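Local coordinates for protein NAD-dependent epimerase/dehydratase (Methylobacillus flagellatus KT, PDB 3GPI) that is of unknown function but belongs to the NAD-dependent epimerase/dehydratase family and probably binds a nicotinamide dinucleotide on a Rossmann-type domain, at residues K5-G10 / E65-C70; A177-T182 / A239-Q244; N183-D188 / Y210-N215. All coordinates share one frame; numbering follows the deposited sequence.

From the N terminus, contact 1 comes first: residues 5-10 and 65-70 pair as neighbouring parallel strands and close a loop of 54 residues within the half of the sheet that probably binds the dinucleotide. That loop is complete before the others begin. Contact 2 joins 177-182 to 239-244, and contact 3, 183-188 with 210-215, is nested inside the loop that contact 2 closes. Strand 181-186 serves both, its start meeting a surface loop and its end meeting the exit of strand 209-212. The centres of contacts 1 and 2 lie about 38 Å apart, on opposite sides of the chain's centre; that of contact 3 is about 20 Å from the first and 21 Å from the second.

Contact 1 of 3, residues K5-G10 / E65-C70; sequences KILIAG and EILVYC
Strands 6-9 and 66-69 run parallel, their axes 4.8 Å apart at closest approach and 16° from exact alignment, with Ile6 level with Ile66 and Ala9 level with Tyr69. Backbone bonds continue from Leu7 N to Ile66 O through to Cys70 N on Ala9 O. At the entry, Lys5 O accepts from both Glu65 N and Ile66 N, the former bond the more bent. The Glu65 chain bends at its second torsion (chi2 100°) and brings OE1 back to Lys5 N at 2.9 Å in an almost straight bond (178°). Its other oxygen, OE2, shares a bridging water with Lys5 NZ, the two charged groups standing too far apart for a direct salt bridge. This pairing belongs to the parallel part of the central sheet of a Rossmann-type fold: strand 6-9 also bonds to strand 29-33 on its other edge, and Gly10 opens a GxGxxG pattern consistent with a dinucleotide-binding turn. The backbone angles of Gly10 would press a side chain against the preceding carbonyl oxygen. On the face carrying Ile6, Ile8 and Val68, helix 13-24 packs through Leu18, Ala19 and Leu22. There Ile6 and Ile66 lie side by side, Ile6 CD1 touching Ile66 CB at 3.6 Å, and Ile8 CG2 meets Cys70 SG at 4.0 Å. Toward helix 86-95, Leu7 CG rests 4.1 Å from Leu67 CD1, while Ala9 CB approaches the Tyr69 ring obliquely, 3.7 Å from Tyr69 CD1.

Contact 2 of 3, residues A177-T182 / A239-Q244; sequences ARNAWT and ATPPVQ
Asn179 and the loop 240-244 form a surface contact, where the mostly irregular chain leading into strand 181-186 meets the loop following helix 220-230. The end-to-end directions of the two segments differ by 63°. Asn179 is the buried centre. With CG anti to the backbone N (chi1 -172°), its amide extends toward Pro241 and Pro242, and ND2 donates to Pro241 O at 2.9 Å, the acceptor lying close to the amide plane. A water joins the same ND2 to Thr240 OG1, and a second links Asn179 N to Pro242 O. Asn179 O receives Gln244 N at 3.0 Å, the donor standing well out of the carbonyl plane. Val243 CG1 sits over one face of the Trp181 indole, toward its rim and 3.5 Å from Trp181 NE1, which itself bonds to Glu118. The guanidinium of Arg178 and the amide of Gln244 are turned 81° apart; Arg178 forms its salt bridge with Glu116, while its CD lies 3.3 Å from Gln244 O. Asn179 OD1 accepts from His221 N at the start of helix 220-230, and Pro219 of strand 218-219 touches Asn179, Trp181 and Val243.

Contact 3 of 3, residues N183-D188 / Y210-N215; sequences NRIHRD and YIVTDN. With EDO (1,2-ethanediol), chain C; EDO (1,2-ethanediol), chain B.
This contact forms at the end of the Rossmann-type sheet reached last by the chain, where strands 181-186 and 209-212 both pair with strand 149-158, and the chain leaving 209-212 crosses the last residues of strand 181-186. The touching parts run 103° apart; the backbones come closest at Ile185 and Thr213, CA to CA 4.8 Å, and Asp214 N donates to Arg184 O at 2.9 Å. Ile185 holds CG1 on the far side from its amide nitrogen, which puts Ile185 CG1 3.8 Å from Val212 CG1. The polar side is bridged by water. Arg184 and Asp214 cross with their flat groups 50° apart; their aliphatic and carboxylate parts meet at Arg184 CG and Asp214 OD2, 3.3 Å apart, but their charges are joined through solvent. One water accepts from Arg184 NH1 and donates to Asp214 OD2, another accepts from Arg184 N and donates to Asp214 OD1. A third water connects Thr213 OG1 with Asn183 OD1. Outside the two segments, Arg184 NH2 bonds to Thr182 OG1 and Asp214 OD1 takes Gln216 N. Thr213 OG1 also bonds to Ser155, while Asn183 donates through ND2 to Lys247 O and accepts on OD1 from Leu249 N. Two ethanediols, probably from the crystallisation liquor, bind nearby, one taking Arg184 NE at 2.9 Å on its O1. Where strand turns into helix 187-201, His186 is the N-cap, and Asp188 N donates to His186 ND1 at 2.9 Å, only 2° out of the imidazole plane.

Contact 1 of 3, residues K5-G10 / E65-C70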
loop_
_atom_site.group_PDB
_atom_site.type_symbol
_atom_site.label_atom_id
_atom_site.label_comp_id
_atom_site.label_asym_id
_atom_site.label_seq_id
_atom_site.Cartn_x
_atom_site.Cartn_y
_atom_site.Cartn_z
ATOM N N LYS A 5 8.330 -18.588 6.472
ATOM C CA LYS A 5 9.113 -17.536 7.145
ATOM C C LYS A 5 9.082 -16.316 6.233
ATOM O O LYS A 5 9.247 -16.450 5.002
ATOM C CB LYS A 5 10.550 -17.986 7.346
ATOM C CG LYS A 5 10.650 -19.185 8.287
ATOM C CD LYS A 5 12.125 -19.454 8.541
ATOM C CE LYS A 5 12.333 -20.698 9.358
ATOM N NZ LYS A 5 12.307 -21.902 8.496
ATOM N N ILE A 6 8.858 -15.135 6.818
ATOM C CA ILE A 6 8.589 -13.920 6.054
ATOM C C ILE A 6 9.596 -12.862 6.414
ATOM O O ILE A 6 9.839 -12.624 7.592
ATOM C CB ILE A 6 7.206 -13.330 6.420
ATOM C CG1 ILE A 6 6.104 -14.388 6.525
ATOM C CG2 ILE A 6 6.818 -12.227 5.448
ATOM C CD1 ILE A 6 5.731 -15.030 5.232
ATOM N N LEU A 7 10.186 -12.241 5.394
ATOM C CA LEU A 7 10.981 -11.018 5.585
ATOM C C LEU A 7 10.195 -9.858 5.015
ATOM O O LEU A 7 9.771 -9.922 3.865
ATOM C CB LEU A 7 12.315 -11.146 4.870
ATOM C CG LEU A 7 13.172 -9.882 4.829
ATOM C CD1 LEU A 7 13.492 -9.332 6.197
ATOM C CD2 LEU A 7 14.439 -10.215 4.048
ATOM N N ILE A 8 9.956 -8.843 5.849
ATOM C CA ILE A 8 9.278 -7.621 5.392
ATOM C C ILE A 8 10.333 -6.517 5.308
ATOM O O ILE A 8 10.887 -6.127 6.349
ATOM C CB ILE A 8 8.176 -7.213 6.376
ATOM C CG1 ILE A 8 7.099 -8.322 6.472
ATOM C CG2 ILE A 8 7.551 -5.866 5.936
ATOM C CD1 ILE A 8 6.082 -8.129 7.586
ATOM N N ALA A 9 10.644 -6.060 4.105
ATOM C CA ALA A 9 11.605 -4.976 3.943
ATOM C C ALA A 9 10.832 -3.682 3.915
ATOM O O ALA A 9 10.056 -3.441 2.997
ATOM C CB ALA A 9 12.387 -5.131 2.691
ATOM N N GLY A 10 11.060 -2.855 4.932
ATOM C CA GLY A 10 10.341 -1.612 5.102
ATOM C C GLY A 10 9.360 -1.763 6.238
ATOM O O GLY A 10 8.367 -2.500 6.124
ATOM N N GLU A 65 11.028 -17.694 3.116
ATOM C CA GLU A 65 10.357 -18.221 1.936
ATOM C C GLU A 65 9.607 -17.114 1.210
ATOM O O GLU A 65 9.336 -17.249 0.020
ATOM C CB GLU A 65 9.369 -19.298 2.351
ATOM C CG GLU A 65 10.056 -20.664 2.526
ATOM C CD GLU A 65 10.367 -21.066 3.959
ATOM O OE1 GLU A 65 9.695 -20.615 4.925
ATOM O OE2 GLU A 65 11.278 -21.919 4.109
ATOM N N ILE A 66 9.250 -16.040 1.926
ATOM C CA ILE A 66 8.483 -14.961 1.332
ATOM C C ILE A 66 9.158 -13.627 1.637
ATOM O O ILE A 66 9.545 -13.367 2.790
ATOM C CB ILE A 66 7.032 -14.923 1.883
ATOM C CG1 ILE A 66 6.302 -16.241 1.680
ATOM C CG2 ILE A 66 6.226 -13.741 1.319
ATOM C CD1 ILE A 66 5.906 -16.559 0.265
ATOM N N LEU A 67 9.350 -12.800 0.595
ATOM C CA LEU A 67 9.743 -11.408 0.784
ATOM C C LEU A 67 8.560 -10.502 0.530
ATOM O O LEU A 67 7.932 -10.639 -0.516
ATOM C CB LEU A 67 10.861 -11.054 -0.186
ATOM C CG LEU A 67 11.261 -9.571 -0.245
ATOM C CD1 LEU A 67 11.834 -9.063 1.072
ATOM C CD2 LEU A 67 12.270 -9.377 -1.391
ATOM N N VAL A 68 8.248 -9.606 1.478
ATOM C CA VAL A 68 7.303 -8.525 1.200
ATOM C C VAL A 68 8.128 -7.248 1.160
ATOM O O VAL A 68 8.746 -6.894 2.166
ATOM C CB VAL A 68 6.205 -8.408 2.297
ATOM C CG1 VAL A 68 5.234 -7.309 1.917
ATOM C CG2 VAL A 68 5.481 -9.726 2.443
ATOM N N TYR A 69 8.161 -6.591 0.008
ATOM C CA TYR A 69 9.005 -5.430 -0.150
ATOM C C TYR A 69 8.129 -4.189 -0.186
ATOM O O TYR A 69 7.361 -4.013 -1.123
ATOM C CB TYR A 69 9.826 -5.574 -1.435
ATOM C CG TYR A 69 10.950 -4.580 -1.557
ATOM C CD1 TYR A 69 12.196 -4.853 -1.018
ATOM C CD2 TYR A 69 10.748 -3.357 -2.192
ATOM C CE1 TYR A 69 13.219 -3.943 -1.105
ATOM C CE2 TYR A 69 11.776 -2.444 -2.310
ATOM C CZ TYR A 69 13.000 -2.741 -1.752
ATOM O OH TYR A 69 14.011 -1.823 -1.845
ATOM N N CYS A 70 8.283 -3.371 0.848
ATOM C CA CYS A 70 7.483 -2.158 1.046
ATOM C C CYS A 70 8.302 -0.878 0.836
ATOM O O CYS A 70 7.707 0.203 0.790
ATOM C CB CYS A 70 6.976 -2.130 2.474
ATOM S SG CYS A 70 6.104 -3.590 3.008
HETATM O O HOH W 1 13.067 -21.041 6.027
#

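Contact 2 of 3, residues A177-T182 / A239-Q244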
loop_
_atom_site.group_PDB
_atom_site.type_symbol
_atom_site.label_atom_id
_atom_site.label_comp_id
_atom_site.label_asym_id
_atom_site.label_seq_id
_atom_site.Cartn_x
_atom_site.Cartn_y
_atom_site.Cartn_z
ATOM N N ALA A 177 -8.819 23.406 -5.701
ATOM C CA ALA A 177 -9.725 23.959 -6.694
ATOM C C ALA A 177 -10.318 22.857 -7.576
ATOM O O ALA A 177 -11.479 22.908 -7.937
ATOM C CB ALA A 177 -8.981 25.006 -7.564
ATOM N N ARG A 178 -9.496 21.890 -7.929
ATOM C CA ARG A 178 -9.896 20.829 -8.850
ATOM C C ARG A 178 -10.543 19.696 -8.070
ATOM O O ARG A 178 -9.985 19.258 -7.063
ATOM C CB ARG A 178 -8.681 20.294 -9.575
ATOM C CG ARG A 178 -9.052 19.492 -10.764
ATOM C CD ARG A 178 -8.193 18.301 -10.816
ATOM N NE ARG A 178 -7.713 18.074 -12.153
ATOM C CZ ARG A 178 -6.737 17.232 -12.471
ATOM N NH1 ARG A 178 -6.127 16.494 -11.541
ATOM N NH2 ARG A 178 -6.390 17.122 -13.736
ATOM N N ASN A 179 -11.670 19.208 -8.565
ATOM C CA ASN A 179 -12.428 18.140 -7.902
ATOM C C ASN A 179 -12.182 16.784 -8.563
ATOM O O ASN A 179 -13.030 16.271 -9.275
ATOM C CB ASN A 179 -13.917 18.534 -7.910
ATOM C CG ASN A 179 -14.762 17.609 -7.101
ATOM O OD1 ASN A 179 -14.232 16.875 -6.247
ATOM N ND2 ASN A 179 -16.061 17.625 -7.317
ATOM N N ALA A 180 -11.000 16.229 -8.296
ATOM C CA ALA A 180 -10.534 15.003 -8.954
ATOM C C ALA A 180 -11.011 13.752 -8.230
ATOM O O ALA A 180 -11.264 13.774 -7.036
ATOM C CB ALA A 180 -9.033 15.039 -9.004
ATOM N N TRP A 181 -11.108 12.650 -8.962
ATOM C CA TRP A 181 -11.344 11.348 -8.348
ATOM C C TRP A 181 -10.253 10.957 -7.367
ATOM O O TRP A 181 -9.068 11.244 -7.566
ATOM C CB TRP A 181 -11.422 10.279 -9.439
ATOM C CG TRP A 181 -12.661 10.415 -10.239
ATOM C CD1 TRP A 181 -12.786 11.033 -11.467
ATOM C CD2 TRP A 181 -13.967 9.995 -9.863
ATOM N NE1 TRP A 181 -14.088 10.976 -11.883
ATOM C CE2 TRP A 181 -14.845 10.344 -10.926
ATOM C CE3 TRP A 181 -14.485 9.300 -8.750
ATOM C CZ2 TRP A 181 -16.219 10.062 -10.889
ATOM C CZ3 TRP A 181 -15.858 9.007 -8.722
ATOM C CH2 TRP A 181 -16.701 9.384 -9.787
ATOM N N THR A 182 -10.671 10.322 -6.270
ATOM C CA THR A 182 -9.727 9.818 -5.274
ATOM C C THR A 182 -10.026 8.349 -4.997
ATOM O O THR A 182 -11.213 7.943 -4.908
ATOM C CB THR A 182 -9.777 10.652 -3.953
ATOM O OG1 THR A 182 -11.090 10.583 -3.356
ATOM C CG2 THR A 182 -9.402 12.113 -4.207
ATOM N N ALA A 239 -23.409 23.452 -5.227
ATOM C CA ALA A 239 -22.714 22.476 -6.072
ATOM C C ALA A 239 -21.232 22.406 -5.722
ATOM O O ALA A 239 -20.618 23.397 -5.394
ATOM C CB ALA A 239 -22.866 22.862 -7.523
ATOM N N THR A 240 -20.665 21.200 -5.786
ATOM C CA THR A 240 -19.211 21.058 -5.805
ATOM C C THR A 240 -18.669 21.481 -7.163
ATOM O O THR A 240 -19.431 21.629 -8.132
ATOM C CB THR A 240 -18.803 19.603 -5.563
ATOM O OG1 THR A 240 -19.472 18.782 -6.518
ATOM C CG2 THR A 240 -19.218 19.131 -4.189
ATOM N N PRO A 241 -17.354 21.696 -7.271
ATOM C CA PRO A 241 -16.794 21.973 -8.589
ATOM C C PRO A 241 -17.053 20.769 -9.508
ATOM O O PRO A 241 -17.269 19.664 -9.027
ATOM C CB PRO A 241 -15.309 22.159 -8.306
ATOM C CG PRO A 241 -15.225 22.444 -6.826
ATOM C CD PRO A 241 -16.317 21.650 -6.223
ATOM N N PRO A 242 -17.112 20.968 -10.826
ATOM C CA PRO A 242 -17.249 19.850 -11.740
ATOM C C PRO A 242 -16.222 18.728 -11.449
ATOM O O PRO A 242 -15.036 18.991 -11.129
ATOM C CB PRO A 242 -16.987 20.507 -13.144
ATOM C CG PRO A 242 -16.364 21.792 -12.858
ATOM C CD PRO A 242 -16.929 22.248 -11.550
ATOM N N VAL A 243 -16.704 17.493 -11.537
ATOM C CA VAL A 243 -15.872 16.326 -11.254
ATOM C C VAL A 243 -14.963 16.103 -12.447
ATOM O O VAL A 243 -15.446 15.848 -13.570
ATOM C CB VAL A 243 -16.741 15.097 -11.005
ATOM C CG1 VAL A 243 -15.866 13.839 -10.822
ATOM C CG2 VAL A 243 -17.641 15.322 -9.789
ATOM N N GLN A 244 -13.659 16.195 -12.216
ATOM C CA GLN A 244 -12.686 16.056 -13.283
ATOM C C GLN A 244 -11.287 15.856 -12.717
ATOM O O GLN A 244 -10.850 16.574 -11.826
ATOM C CB GLN A 244 -12.748 17.300 -14.202
ATOM C CG GLN A 244 -11.954 17.124 -15.474
ATOM C CD GLN A 244 -10.550 17.630 -15.335
ATOM O OE1 GLN A 244 -10.324 18.731 -14.814
ATOM N NE2 GLN A 244 -9.582 16.842 -15.812
HETATM O O HOH W 2 -18.536 16.253 -6.511
HETATM O O HOH W 3 -12.817 20.664 -10.893
#

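Contact 3 of 3, residues N183-D188 / Y210-N215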
loop_
_atom_site.group_PDB
_atom_site.type_symbol
_atom_site.label_atom_id
_atom_site.label_comp_id
_atom_site.label_asym_id
_atom_site.label_seq_id
_atom_site.Cartn_x
_atom_site.Cartn_y
_atom_site.Cartn_z
ATOM N N ASN A 183 -8.943 7.592 -4.828
ATOM C CA ASN A 183 -8.980 6.139 -4.621
ATOM C C ASN A 183 -8.203 5.872 -3.367
ATOM O O ASN A 183 -7.157 6.478 -3.119
ATOM C CB ASN A 183 -8.327 5.419 -5.780
ATOM C CG ASN A 183 -9.027 5.678 -7.100
ATOM O OD1 ASN A 183 -10.017 5.040 -7.431
ATOM N ND2 ASN A 183 -8.515 6.644 -7.849
ATOM N N ARG A 184 -8.709 4.948 -2.568
ATOM C CA ARG A 184 -8.069 4.689 -1.247
ATOM C C ARG A 184 -8.099 3.231 -0.815
ATOM O O ARG A 184 -8.908 2.441 -1.299
ATOM C CB ARG A 184 -8.756 5.502 -0.124
ATOM C CG ARG A 184 -10.190 5.020 0.165
ATOM C CD ARG A 184 -11.097 5.977 0.984
ATOM N NE ARG A 184 -10.896 7.297 0.412
ATOM C CZ ARG A 184 -11.259 7.633 -0.810
ATOM N NH1 ARG A 184 -12.090 6.881 -1.520
ATOM N NH2 ARG A 184 -10.821 8.765 -1.295
ATOM N N ILE A 185 -7.200 2.895 0.102
ATOM C CA ILE A 185 -7.201 1.600 0.754
ATOM C C ILE A 185 -6.837 1.863 2.202
ATOM O O ILE A 185 -5.892 2.564 2.502
ATOM C CB ILE A 185 -6.213 0.613 0.031
ATOM C CG1 ILE A 185 -6.299 -0.810 0.621
ATOM C CG2 ILE A 185 -4.784 1.134 0.050
ATOM C CD1 ILE A 185 -7.603 -1.595 0.226
ATOM N N HIS A 186 -7.583 1.254 3.119
ATOM C CA HIS A 186 -7.240 1.394 4.518
ATOM C C HIS A 186 -5.997 0.549 4.809
ATOM O O HIS A 186 -5.867 -0.578 4.306
ATOM C CB HIS A 186 -8.403 0.863 5.356
ATOM C CG HIS A 186 -8.308 1.198 6.820
ATOM N ND1 HIS A 186 -7.390 0.599 7.675
ATOM C CD2 HIS A 186 -9.033 2.057 7.577
ATOM C CE1 HIS A 186 -7.563 1.086 8.895
ATOM N NE2 HIS A 186 -8.559 1.962 8.866
ATOM N N ARG A 187 -5.080 1.088 5.602
ATOM C CA ARG A 187 -3.881 0.351 6.022
ATOM C C ARG A 187 -4.184 -1.090 6.421
ATOM O O ARG A 187 -3.454 -2.015 6.047
ATOM C CB ARG A 187 -3.217 1.067 7.195
ATOM C CG ARG A 187 -1.960 0.382 7.753
ATOM C CD ARG A 187 -1.742 0.822 9.221
ATOM N NE ARG A 187 -2.719 0.241 10.134
ATOM C CZ ARG A 187 -2.779 0.484 11.434
ATOM N NH1 ARG A 187 -1.923 1.327 11.991
ATOM N NH2 ARG A 187 -3.733 -0.075 12.160
ATOM N N ASP A 188 -5.242 -1.315 7.194
ATOM C CA ASP A 188 -5.488 -2.663 7.687
ATOM C C ASP A 188 -5.973 -3.594 6.590
ATOM O O ASP A 188 -5.714 -4.792 6.637
ATOM C CB ASP A 188 -6.521 -2.664 8.791
ATOM C CG ASP A 188 -6.042 -1.997 10.071
ATOM O OD1 ASP A 188 -4.879 -1.594 10.208
ATOM O OD2 ASP A 188 -6.874 -1.942 11.009
ATOM N N TYR A 210 -2.188 -7.038 -8.756
ATOM C CA TYR A 210 -3.503 -6.565 -8.277
ATOM C C TYR A 210 -3.422 -5.099 -8.023
ATOM O O TYR A 210 -2.407 -4.599 -7.509
ATOM C CB TYR A 210 -3.876 -7.153 -6.906
ATOM C CG TYR A 210 -4.073 -8.657 -6.840
ATOM C CD1 TYR A 210 -5.327 -9.230 -7.050
ATOM C CD2 TYR A 210 -2.999 -9.491 -6.580
ATOM C CE1 TYR A 210 -5.495 -10.623 -6.976
ATOM C CE2 TYR A 210 -3.160 -10.889 -6.503
ATOM C CZ TYR A 210 -4.405 -11.425 -6.703
ATOM O OH TYR A 210 -4.477 -12.807 -6.633
ATOM N N ILE A 211 -4.520 -4.431 -8.324
ATOM C CA ILE A 211 -4.782 -3.099 -7.797
ATOM C C ILE A 211 -5.408 -3.307 -6.407
ATOM O O ILE A 211 -6.380 -4.058 -6.240
ATOM C CB ILE A 211 -5.747 -2.328 -8.706
ATOM C CG1 ILE A 211 -5.020 -2.012 -10.018
ATOM C CG2 ILE A 211 -6.129 -0.967 -8.028
ATOM C CD1 ILE A 211 -5.879 -1.307 -11.084
ATOM N N VAL A 212 -4.829 -2.671 -5.391
ATOM C CA VAL A 212 -5.319 -2.794 -4.014
ATOM C C VAL A 212 -5.986 -1.484 -3.665
ATOM O O VAL A 212 -5.307 -0.486 -3.388
ATOM C CB VAL A 212 -4.149 -3.132 -3.067
ATOM C CG1 VAL A 212 -4.687 -3.433 -1.675
ATOM C CG2 VAL A 212 -3.446 -4.398 -3.531
ATOM N N THR A 213 -7.309 -1.506 -3.713
ATOM C CA THR A 213 -8.131 -0.296 -3.526
ATOM C C THR A 213 -9.513 -0.724 -3.057
ATOM O O THR A 213 -9.881 -1.890 -3.220
ATOM C CB THR A 213 -8.142 0.562 -4.816
ATOM O OG1 THR A 213 -8.603 1.887 -4.533
ATOM C CG2 THR A 213 -9.002 -0.077 -5.908
ATOM N N ASP A 214 -10.255 0.193 -2.443
ATOM C CA ASP A 214 -11.572 -0.187 -1.936
ATOM C C ASP A 214 -12.654 -0.056 -3.002
ATOM O O ASP A 214 -12.330 0.165 -4.157
ATOM C CB ASP A 214 -11.926 0.543 -0.635
ATOM C CG ASP A 214 -12.384 1.996 -0.848
ATOM O OD1 ASP A 214 -12.684 2.424 -1.981
ATOM O OD2 ASP A 214 -12.522 2.675 0.179
ATOM N N ASN A 215 -13.905 -0.226 -2.616
ATOM C CA ASN A 215 -15.009 -0.298 -3.579
ATOM C C ASN A 215 -15.494 1.035 -4.127
ATOM O O ASN A 215 -16.275 1.028 -5.110
ATOM C CB ASN A 215 -16.228 -0.949 -2.910
ATOM C CG ASN A 215 -16.026 -2.398 -2.559
ATOM O OD1 ASN A 215 -15.230 -3.121 -3.120
ATOM N ND2 ASN A 215 -16.841 -2.832 -1.626
HETATM C C1 EDO C . -6.504 8.865 -5.947
HETATM O O1 EDO C . -6.486 9.264 -4.605
HETATM C C2 EDO C . -5.684 7.635 -6.143
HETATM O O2 EDO C . -5.429 7.335 -7.484
HETATM C C1 EDO B . -7.740 9.359 0.995
HETATM O O1 EDO B . -8.820 8.824 1.683
HETATM C C2 EDO B . -8.308 9.472 -0.379
HETATM O O2 EDO B . -8.369 10.849 -0.627
HETATM O O HOH W 4 -10.779 2.770 -5.967
HETATM O O HOH W 5 -14.004 4.871 -0.519
HETATM O O HOH W 6 -11.254 4.058 -3.585
#